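Local coordinates for protein esterase (Rhizomucor miehei, PDB 4WY5) that probably hydrolyses carboxylic esters, as a carboxylesterase built on the alpha/beta hydrolase fold, at residues I46-V51 and T98-V103; T129-I134 and A164-A169; V170-K175 and D235-L240. All coordinates share one frame; numbering follows the deposited sequence.

Contact 1 of 3, residues I46-V51 and T98-V103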
loop_
_atom_site.group_PDB
_atom_site.type_symbol
_atom_site.label_atom_id
_atom_site.label_comp_id
_atom_site.label_asym_id
_atom_site.label_seq_id
_atom_site.Cartn_x
_atom_site.Cartn_y
_atom_site.Cartn_z
ATOM N N ILE A 46 21.126 7.221 13.444
ATOM C CA ILE A 46 20.635 6.830 12.113
ATOM C C ILE A 46 20.956 7.870 11.036
ATOM O O ILE A 46 21.235 9.028 11.350
ATOM C CB ILE A 46 19.111 6.613 12.115
ATOM C CG1 ILE A 46 18.474 7.345 13.303
ATOM C CG2 ILE A 46 18.793 5.124 12.143
ATOM C CD1 ILE A 46 16.980 7.594 13.156
ATOM N N LYS A 47 20.906 7.467 9.768
ATOM C CA LYS A 47 21.224 8.399 8.685
ATOM C C LYS A 47 20.080 9.386 8.486
ATOM O O LYS A 47 18.919 8.985 8.424
ATOM C CB LYS A 47 21.518 7.662 7.365
ATOM C CG LYS A 47 22.156 8.563 6.275
ATOM C CD LYS A 47 22.880 7.748 5.180
ATOM C CE LYS A 47 21.901 7.050 4.225
ATOM N NZ LYS A 47 22.520 5.953 3.413
ATOM N N LEU A 48 20.401 10.675 8.396
ATOM C CA LEU A 48 19.376 11.690 8.160
ATOM C C LEU A 48 19.815 12.561 6.974
ATOM O O LEU A 48 20.995 12.906 6.855
ATOM C CB LEU A 48 19.145 12.543 9.416
ATOM C CG LEU A 48 18.701 11.879 10.736
ATOM C CD1 LEU A 48 18.866 12.851 11.926
ATOM C CD2 LEU A 48 17.263 11.375 10.660
ATOM N N PRO A 49 18.864 12.930 6.094
ATOM C CA PRO A 49 19.186 13.811 4.958
ATOM C C PRO A 49 19.294 15.281 5.361
ATOM O O PRO A 49 18.573 15.734 6.261
ATOM C CB PRO A 49 18.006 13.590 4.001
ATOM C CG PRO A 49 16.861 13.216 4.907
ATOM C CD PRO A 49 17.477 12.440 6.052
ATOM N N GLU A 50 20.162 16.029 4.686
ATOM C CA GLU A 50 20.375 17.424 5.067
ATOM C C GLU A 50 19.098 18.225 4.795
ATOM O O GLU A 50 18.328 17.909 3.887
ATOM C CB GLU A 50 21.604 18.035 4.357
ATOM C CG GLU A 50 21.506 18.195 2.827
ATOM C CD GLU A 50 22.519 19.215 2.217
ATOM O OE1 GLU A 50 22.967 20.157 2.914
ATOM O OE2 GLU A 50 22.851 19.080 1.015
ATOM N N VAL A 51 18.850 19.229 5.627
ATOM C CA VAL A 51 17.611 20.004 5.559
ATOM C C VAL A 51 17.858 21.451 6.046
ATOM O O VAL A 51 18.848 21.712 6.746
ATOM C CB VAL A 51 16.481 19.357 6.442
ATOM C CG1 VAL A 51 15.274 20.175 6.401
ATOM C CG2 VAL A 51 16.096 17.942 5.984
ATOM N N THR A 98 11.629 13.457 18.542
ATOM C CA THR A 98 11.189 12.060 18.504
ATOM C C THR A 98 10.787 11.629 17.083
ATOM O O THR A 98 10.941 10.463 16.721
ATOM C CB THR A 98 10.009 11.794 19.487
ATOM O OG1 THR A 98 8.877 12.598 19.130
ATOM C CG2 THR A 98 10.408 12.123 20.932
ATOM N N HIS A 99 10.293 12.568 16.273
ATOM C CA HIS A 99 9.781 12.224 14.947
ATOM C C HIS A 99 10.693 12.706 13.812
ATOM O O HIS A 99 10.253 12.858 12.663
ATOM C CB HIS A 99 8.367 12.791 14.765
ATOM C CG HIS A 99 7.313 12.007 15.482
ATOM N ND1 HIS A 99 7.223 11.966 16.858
ATOM C CD2 HIS A 99 6.313 11.215 15.013
ATOM C CE1 HIS A 99 6.211 11.185 17.207
ATOM N NE2 HIS A 99 5.641 10.720 16.106
ATOM N N ILE A 100 11.972 12.895 14.125
ATOM C CA ILE A 100 12.872 13.559 13.202
ATOM C C ILE A 100 13.120 12.749 11.917
ATOM O O ILE A 100 13.365 13.324 10.851
ATOM C CB ILE A 100 14.225 13.909 13.911
ATOM C CG1 ILE A 100 15.052 14.869 13.042
ATOM C CG2 ILE A 100 15.038 12.655 14.248
ATOM C CD1 ILE A 100 16.395 15.250 13.637
ATOM N N LYS A 101 13.042 11.424 11.994
ATOM C CA LYS A 101 13.342 10.599 10.816
ATOM C C LYS A 101 12.199 10.618 9.762
ATOM O O LYS A 101 12.459 10.941 8.594
ATOM C CB LYS A 101 13.702 9.162 11.253
ATOM C CG LYS A 101 13.900 8.167 10.116
ATOM C CD LYS A 101 15.135 8.499 9.294
ATOM C CE LYS A 101 15.449 7.407 8.246
ATOM N NZ LYS A 101 16.534 7.849 7.310
ATOM N N PRO A 102 10.936 10.310 10.147
ATOM C CA PRO A 102 9.905 10.412 9.091
ATOM C C PRO A 102 9.648 11.837 8.557
ATOM O O PRO A 102 9.318 11.970 7.371
ATOM C CB PRO A 102 8.636 9.879 9.767
ATOM C CG PRO A 102 8.892 10.021 11.244
ATOM C CD PRO A 102 10.380 9.802 11.411
ATOM N N VAL A 103 9.816 12.869 9.384
ATOM C CA VAL A 103 9.602 14.246 8.932
ATOM C C VAL A 103 10.643 14.672 7.886
ATOM O O VAL A 103 10.308 15.234 6.831
ATOM C CB VAL A 103 9.641 15.240 10.111
ATOM C CG1 VAL A 103 9.756 16.673 9.614
ATOM C CG2 VAL A 103 8.414 15.066 10.980
#
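Leu48 and Lys101 supply the nearest CA pair of the two segments, the CA of Leu48 lying 6.7 Å from the CA of Lys101. Residues 46-51 form an irregular, largely extended strip, whereas 98-103 turn from a loop into the start of helix 100-110, with His99 at the N-cap position. Lys101 carries the polar part of the contact. Its CG stands anti to the backbone N (chi1 174°), and after a single bend at chi2 the rest of the chain runs extended, which delivers NZ to the carbonyl of Lys47. NZ of Lys101 donates to O of Lys47 at 2.9 Å; the C=O...N angle is 159°, with the donor tilted 21° from the carbonyl plane. Lysine suits the place because its long chain can carry an ammonium group from the helix to a carbonyl of the irregular strip.

In the alpha/beta hydrolase fold of this chain, helix 100-110 leads into strand 113-117, and residues 46-51 lead into strand 52-60 at the margin of the same sheet. Pro49 rests on Asp105, and Val51 on Arg104 and Val108; Asp105 also makes a long, weak ion pair with Lys101.

The methylenes of Lys101 also serve as apolar surface. Leu48 divides its two methyls between neighbouring residues: CD2 meets CD of Lys101 at 3.8 Å, while CD1 meets CD1 of Ile100, also at 3.8 Å, the Leu48 and Ile100 side chains crossing at about a right angle. Ile46 adds its terminal methyl, CD1, 4.1 Å from CB of Lys101.

Contact 2 of 3, residues T129-I134 and A164-A169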
loop_
_atom_site.group_PDB
_atom_site.type_symbol
_atom_site.label_atom_id
_atom_site.label_comp_id
_atom_site.label_asym_id
_atom_site.label_seq_id
_atom_site.Cartn_x
_atom_site.Cartn_y
_atom_site.Cartn_z
ATOM N N THR A 129 -8.374 21.338 22.789
ATOM C CA THR A 129 -7.429 22.436 22.603
ATOM C C THR A 129 -6.541 22.262 21.359
ATOM O O THR A 129 -6.440 23.176 20.532
ATOM C CB THR A 129 -6.523 22.596 23.849
ATOM O OG1 THR A 129 -7.331 22.769 25.021
ATOM C CG2 THR A 129 -5.578 23.786 23.700
ATOM N N ALA A 130 -5.937 21.082 21.202
ATOM C CA ALA A 130 -5.019 20.838 20.079
ATOM C C ALA A 130 -5.703 20.948 18.720
ATOM O O ALA A 130 -5.119 21.498 17.786
ATOM C CB ALA A 130 -4.347 19.478 20.218
ATOM N N ILE A 131 -6.929 20.447 18.599
ATOM C CA ILE A 131 -7.666 20.567 17.333
ATOM C C ILE A 131 -7.811 22.037 16.948
ATOM O O ILE A 131 -7.630 22.419 15.782
ATOM C CB ILE A 131 -9.068 19.937 17.422
ATOM C CG1 ILE A 131 -8.982 18.421 17.613
ATOM C CG2 ILE A 131 -9.880 20.235 16.174
ATOM C CD1 ILE A 131 -10.347 17.749 17.801
ATOM N N GLU A 132 -8.086 22.866 17.952
ATOM C CA GLU A 132 -8.259 24.297 17.748
ATOM C C GLU A 132 -6.937 24.991 17.410
ATOM O O GLU A 132 -6.919 25.947 16.632
ATOM C CB GLU A 132 -8.906 24.928 18.988
ATOM C CG GLU A 132 -10.410 24.613 19.129
ATOM C CD GLU A 132 -11.027 25.105 20.448
ATOM O OE1 GLU A 132 -10.309 25.732 21.271
ATOM O OE2 GLU A 132 -12.245 24.875 20.650
ATOM N N GLU A 133 -5.835 24.510 17.981
ATOM C CA GLU A 133 -4.527 25.046 17.629
ATOM C C GLU A 133 -4.178 24.700 16.181
ATOM O O GLU A 133 -3.634 25.526 15.432
ATOM C CB GLU A 133 -3.443 24.516 18.583
ATOM C CG GLU A 133 -3.452 25.185 19.956
ATOM C CD GLU A 133 -2.640 24.447 21.009
ATOM O OE1 GLU A 133 -2.351 23.247 20.818
ATOM O OE2 GLU A 133 -2.328 25.060 22.061
ATOM N N ILE A 134 -4.524 23.489 15.765
ATOM C CA ILE A 134 -4.094 23.044 14.455
ATOM C C ILE A 134 -4.917 23.767 13.387
ATOM O O ILE A 134 -4.392 24.140 12.315
ATOM C CB ILE A 134 -4.189 21.512 14.336
ATOM C CG1 ILE A 134 -3.222 20.880 15.351
ATOM C CG2 ILE A 134 -3.873 21.062 12.923
ATOM C CD1 ILE A 134 -3.394 19.416 15.549
ATOM N N ALA A 164 -2.710 10.997 13.730
ATOM C CA ALA A 164 -3.644 10.568 12.698
ATOM C C ALA A 164 -5.082 10.891 13.119
ATOM O O ALA A 164 -5.903 11.340 12.315
ATOM C CB ALA A 164 -3.488 9.090 12.419
ATOM N N THR A 165 -5.372 10.697 14.397
ATOM C CA THR A 165 -6.676 11.078 14.944
ATOM C C THR A 165 -6.890 12.605 14.773
ATOM O O THR A 165 -7.940 13.039 14.284
ATOM C CB THR A 165 -6.800 10.626 16.435
ATOM O OG1 THR A 165 -6.902 9.185 16.495
ATOM C CG2 THR A 165 -8.028 11.225 17.097
ATOM N N LEU A 166 -5.878 13.411 15.086
ATOM C CA LEU A 166 -5.995 14.863 14.908
ATOM C C LEU A 166 -6.152 15.292 13.433
ATOM O O LEU A 166 -6.918 16.218 13.137
ATOM C CB LEU A 166 -4.787 15.572 15.514
ATOM C CG LEU A 166 -4.734 15.578 17.048
ATOM C CD1 LEU A 166 -3.356 16.055 17.546
ATOM C CD2 LEU A 166 -5.886 16.398 17.685
ATOM N N SER A 167 -5.436 14.642 12.513
ATOM C CA SER A 167 -5.615 14.948 11.089
ATOM C C SER A 167 -7.070 14.759 10.667
ATOM O O SER A 167 -7.641 15.583 9.941
ATOM C CB SER A 167 -4.727 14.070 10.209
ATOM O OG SER A 167 -3.356 14.297 10.464
ATOM N N ALA A 168 -7.672 13.673 11.132
ATOM C CA ALA A 168 -9.039 13.357 10.741
ATOM C C ALA A 168 -10.078 14.315 11.357
ATOM O O ALA A 168 -11.018 14.740 10.673
ATOM C CB ALA A 168 -9.354 11.918 11.106
ATOM N N ALA A 169 -9.927 14.637 12.639
ATOM C CA ALA A 169 -10.855 15.568 13.306
ATOM C C ALA A 169 -10.753 17.029 12.806
ATOM O O ALA A 169 -11.777 17.704 12.606
ATOM C CB ALA A 169 -10.653 15.520 14.816
#
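Leu166 points its isobutyl group at helix 129-134 and is met by three side chains there, each from a different direction. Its CG lies anti to the carbonyl carbon (chi1 -71°), and the branch then spreads its two methyls across the opposing helix, CD2 toward Ala130 and Ile131 and CD1 toward Ile134. CD2 of Leu166 lies 3.7 Å from CG1 of Ile131, the two side chains running obliquely to one another, and 4.3 Å from CB of Ala130. The other methyl, CD1 of Leu166, approaches CD1 of Ile134 at 3.9 Å, where the side chains are set nearly perpendicular. Ile131 reaches further with its own terminal methyl, so that CD1 of Ile131 touches CB of Ala169 at 3.7 Å. All five touching residues are buried.

The axes of 129-134 and 164-169 approach to 10.0 Å and cross at -62°. Helix 129-143 lies in the crossover connection between parallel strands 113-117 and 155-160, and helix 162-176 follows strand 155-160 directly; Ile134 and Ser167 both rest on Leu86 of strand 80-86, which places the two helices on one face of the sheet. Leu166 also touches the turn whose Gly159, Ser161 and Gly163 fit a nucleophile elbow, so this packing lies beside the probable catalytic turn.

Two alanines sit among the branched residues. Ala130 presents just a methyl, letting the bulkier Leu166 come in beside it, and Ala169 does the same for Ile131 one turn further along the other helix. The isoleucines, with their CG2 methyls anti to the backbone N, direct the longer CG1-CD1 arm across the interface.

Contact 3 of 3, residues V170-K175 and D235-L240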
loop_
_atom_site.group_PDB
_atom_site.type_symbol
_atom_site.label_atom_id
_atom_site.label_comp_id
_atom_site.label_asym_id
_atom_site.label_seq_id
_atom_site.Cartn_x
_atom_site.Cartn_y
_atom_site.Cartn_z
ATOM N N VAL A 170 -9.540 17.528 12.592
ATOM C CA VAL A 170 -9.426 18.907 12.118
ATOM C C VAL A 170 -9.931 19.001 10.678
ATOM O O VAL A 170 -10.258 20.094 10.216
ATOM C CB VAL A 170 -7.965 19.481 12.211
ATOM C CG1 VAL A 170 -7.110 19.032 11.042
ATOM C CG2 VAL A 170 -7.979 21.022 12.276
ATOM N N SER A 171 -10.012 17.878 9.959
ATOM C CA SER A 171 -10.631 17.943 8.632
ATOM C C SER A 171 -12.146 18.183 8.753
ATOM O O SER A 171 -12.744 18.896 7.935
ATOM C CB SER A 171 -10.367 16.667 7.812
ATOM O OG SER A 171 -8.984 16.448 7.584
ATOM N N ILE A 172 -12.758 17.626 9.790
ATOM C CA ILE A 172 -14.194 17.808 10.005
ATOM C C ILE A 172 -14.465 19.195 10.592
ATOM O O ILE A 172 -15.362 19.916 10.132
ATOM C CB ILE A 172 -14.774 16.727 10.945
ATOM C CG1 ILE A 172 -14.617 15.330 10.316
ATOM C CG2 ILE A 172 -16.249 17.024 11.281
ATOM C CD1 ILE A 172 -15.030 14.169 11.241
ATOM N N TYR A 173 -13.666 19.565 11.592
ATOM C CA TYR A 173 -13.749 20.886 12.222
ATOM C C TYR A 173 -13.657 22.030 11.200
ATOM O O TYR A 173 -14.489 22.940 11.215
ATOM C CB TYR A 173 -12.638 21.017 13.266
ATOM C CG TYR A 173 -12.645 22.275 14.090
ATOM C CD1 TYR A 173 -11.935 23.392 13.684
ATOM C CD2 TYR A 173 -13.342 22.343 15.294
ATOM C CE1 TYR A 173 -11.919 24.550 14.443
ATOM C CE2 TYR A 173 -13.334 23.501 16.059
ATOM C CZ TYR A 173 -12.616 24.597 15.624
ATOM O OH TYR A 173 -12.591 25.749 16.366
ATOM N N ALA A 174 -12.687 21.957 10.287
ATOM C CA ALA A 174 -12.482 23.024 9.302
ATOM C C ALA A 174 -13.695 23.167 8.385
ATOM O O ALA A 174 -14.040 24.272 7.951
ATOM C CB ALA A 174 -11.224 22.767 8.479
ATOM N N LYS A 175 -14.319 22.039 8.067
ATOM C CA LYS A 175 -15.523 22.037 7.244
ATOM C C LYS A 175 -16.711 22.712 7.944
ATOM O O LYS A 175 -17.508 23.399 7.299
ATOM C CB LYS A 175 -15.900 20.604 6.848
ATOM C CG LYS A 175 -17.116 20.515 5.936
ATOM C CD LYS A 175 -17.551 19.070 5.750
ATOM C CE LYS A 175 -18.301 18.572 6.974
ATOM N NZ LYS A 175 -19.071 17.323 6.706
ATOM N N ASP A 235 -19.027 12.950 21.508
ATOM C CA ASP A 235 -18.545 13.959 20.551
ATOM C C ASP A 235 -17.634 13.313 19.488
ATOM O O ASP A 235 -16.551 12.819 19.831
ATOM C CB ASP A 235 -17.785 15.056 21.320
ATOM C CG ASP A 235 -17.555 16.327 20.506
ATOM O OD1 ASP A 235 -17.568 16.263 19.253
ATOM O OD2 ASP A 235 -17.341 17.396 21.136
ATOM N N LYS A 236 -18.047 13.350 18.213
ATOM C CA LYS A 236 -17.307 12.667 17.139
ATOM C C LYS A 236 -15.888 13.224 16.937
ATOM O O LYS A 236 -14.998 12.498 16.482
ATOM C CB LYS A 236 -18.049 12.698 15.791
ATOM C CG LYS A 236 -17.997 13.992 14.996
ATOM C CD LYS A 236 -19.013 14.997 15.479
ATOM C CE LYS A 236 -18.802 16.353 14.835
ATOM N NZ LYS A 236 -19.727 17.344 15.430
ATOM N N LEU A 237 -15.669 14.494 17.273
ATOM C CA LEU A 237 -14.342 15.071 17.136
ATOM C C LEU A 237 -13.391 14.465 18.172
ATOM O O LEU A 237 -12.171 14.447 17.983
ATOM C CB LEU A 237 -14.391 16.589 17.289
ATOM C CG LEU A 237 -15.204 17.382 16.255
ATOM C CD1 LEU A 237 -15.219 18.876 16.609
ATOM C CD2 LEU A 237 -14.675 17.162 14.835
ATOM N N ALA A 238 -13.959 13.927 19.245
ATOM C CA ALA A 238 -13.168 13.205 20.240
ATOM C C ALA A 238 -13.016 11.741 19.841
ATOM O O ALA A 238 -11.903 11.195 19.827
ATOM C CB ALA A 238 -13.814 13.293 21.615
ATOM N N THR A 239 -14.140 11.114 19.513
ATOM C CA THR A 239 -14.132 9.716 19.117
ATOM C C THR A 239 -14.792 9.584 17.741
ATOM O O THR A 239 -16.020 9.461 17.627
ATOM C CB THR A 239 -14.856 8.820 20.173
ATOM O OG1 THR A 239 -16.176 9.315 20.420
ATOM C CG2 THR A 239 -14.064 8.785 21.491
ATOM N N LEU A 240 -13.936 9.618 16.714
ATOM C CA LEU A 240 -14.288 9.579 15.297
ATOM C C LEU A 240 -15.334 8.507 14.912
ATOM O O LEU A 240 -16.099 8.679 13.963
ATOM C CB LEU A 240 -13.013 9.344 14.466
ATOM C CG LEU A 240 -12.078 10.452 13.937
ATOM C CD1 LEU A 240 -12.748 11.803 13.848
ATOM C CD2 LEU A 240 -10.763 10.535 14.709
#
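Facing Ile172 and Tyr173 of the helix, residues 235-240 start with a tight turn. OD1 of Asp235 accepts from the backbone N of Leu237 at 3.3 Å, an Asx turn, while the backbone O of Asp235 takes two further bonds, from the N atoms of Ala238 and Thr239. Lys236 lends its aliphatic part: CE of Lys236 lies 4.4 Å from CG2 of Ile172, and its amine makes a long, weak ion pair with Glu176. Leu237 makes the central apolar contact, with both methyls. CD2 of Leu237 meets CG2 of Ile172 at 3.9 Å. Tyr173 holds CG opposite its backbone N (chi1 -175°), which swings the ring out until CD2 at its edge lies 4.2 Å from CD1 of Leu237, near the ring plane. Leu240 closes the segment, its CD1 4.2 Å from CD1 of Ile172 as the two side chains run past one another in opposite directions; both residues rest on Tyr271 of helix 265-277. Branched aliphatics suit such a patch, since their methyls can touch several neighbours at once. Apolar packing therefore joins the loop to helix 162-176, while the bonds to Asp235 shape the turn that presents Leu237.

In the fold
Contact 2 is the core contact, contact 3 is partly buried and contact 1 lies at the surface. Contacts 2 and 3 share helix 162-176, their centres about 8 Å apart, and touch directly: Leu237 O is 3.7 Å from Ala169 CB. Contact 1 stands on the other side of the chain's centre, about 23 Å from contact 2 and 30 Å from contact 3 between centres, and involves helix 100-110. The chemistry follows this placement. The buried helix pair packs aliphatic groups, contact 3 adds a tyrosine edge, contacts 1 and 3 both use the aliphatic part of a lysine, and the surface strip alone has a hydrogen bond between its segments.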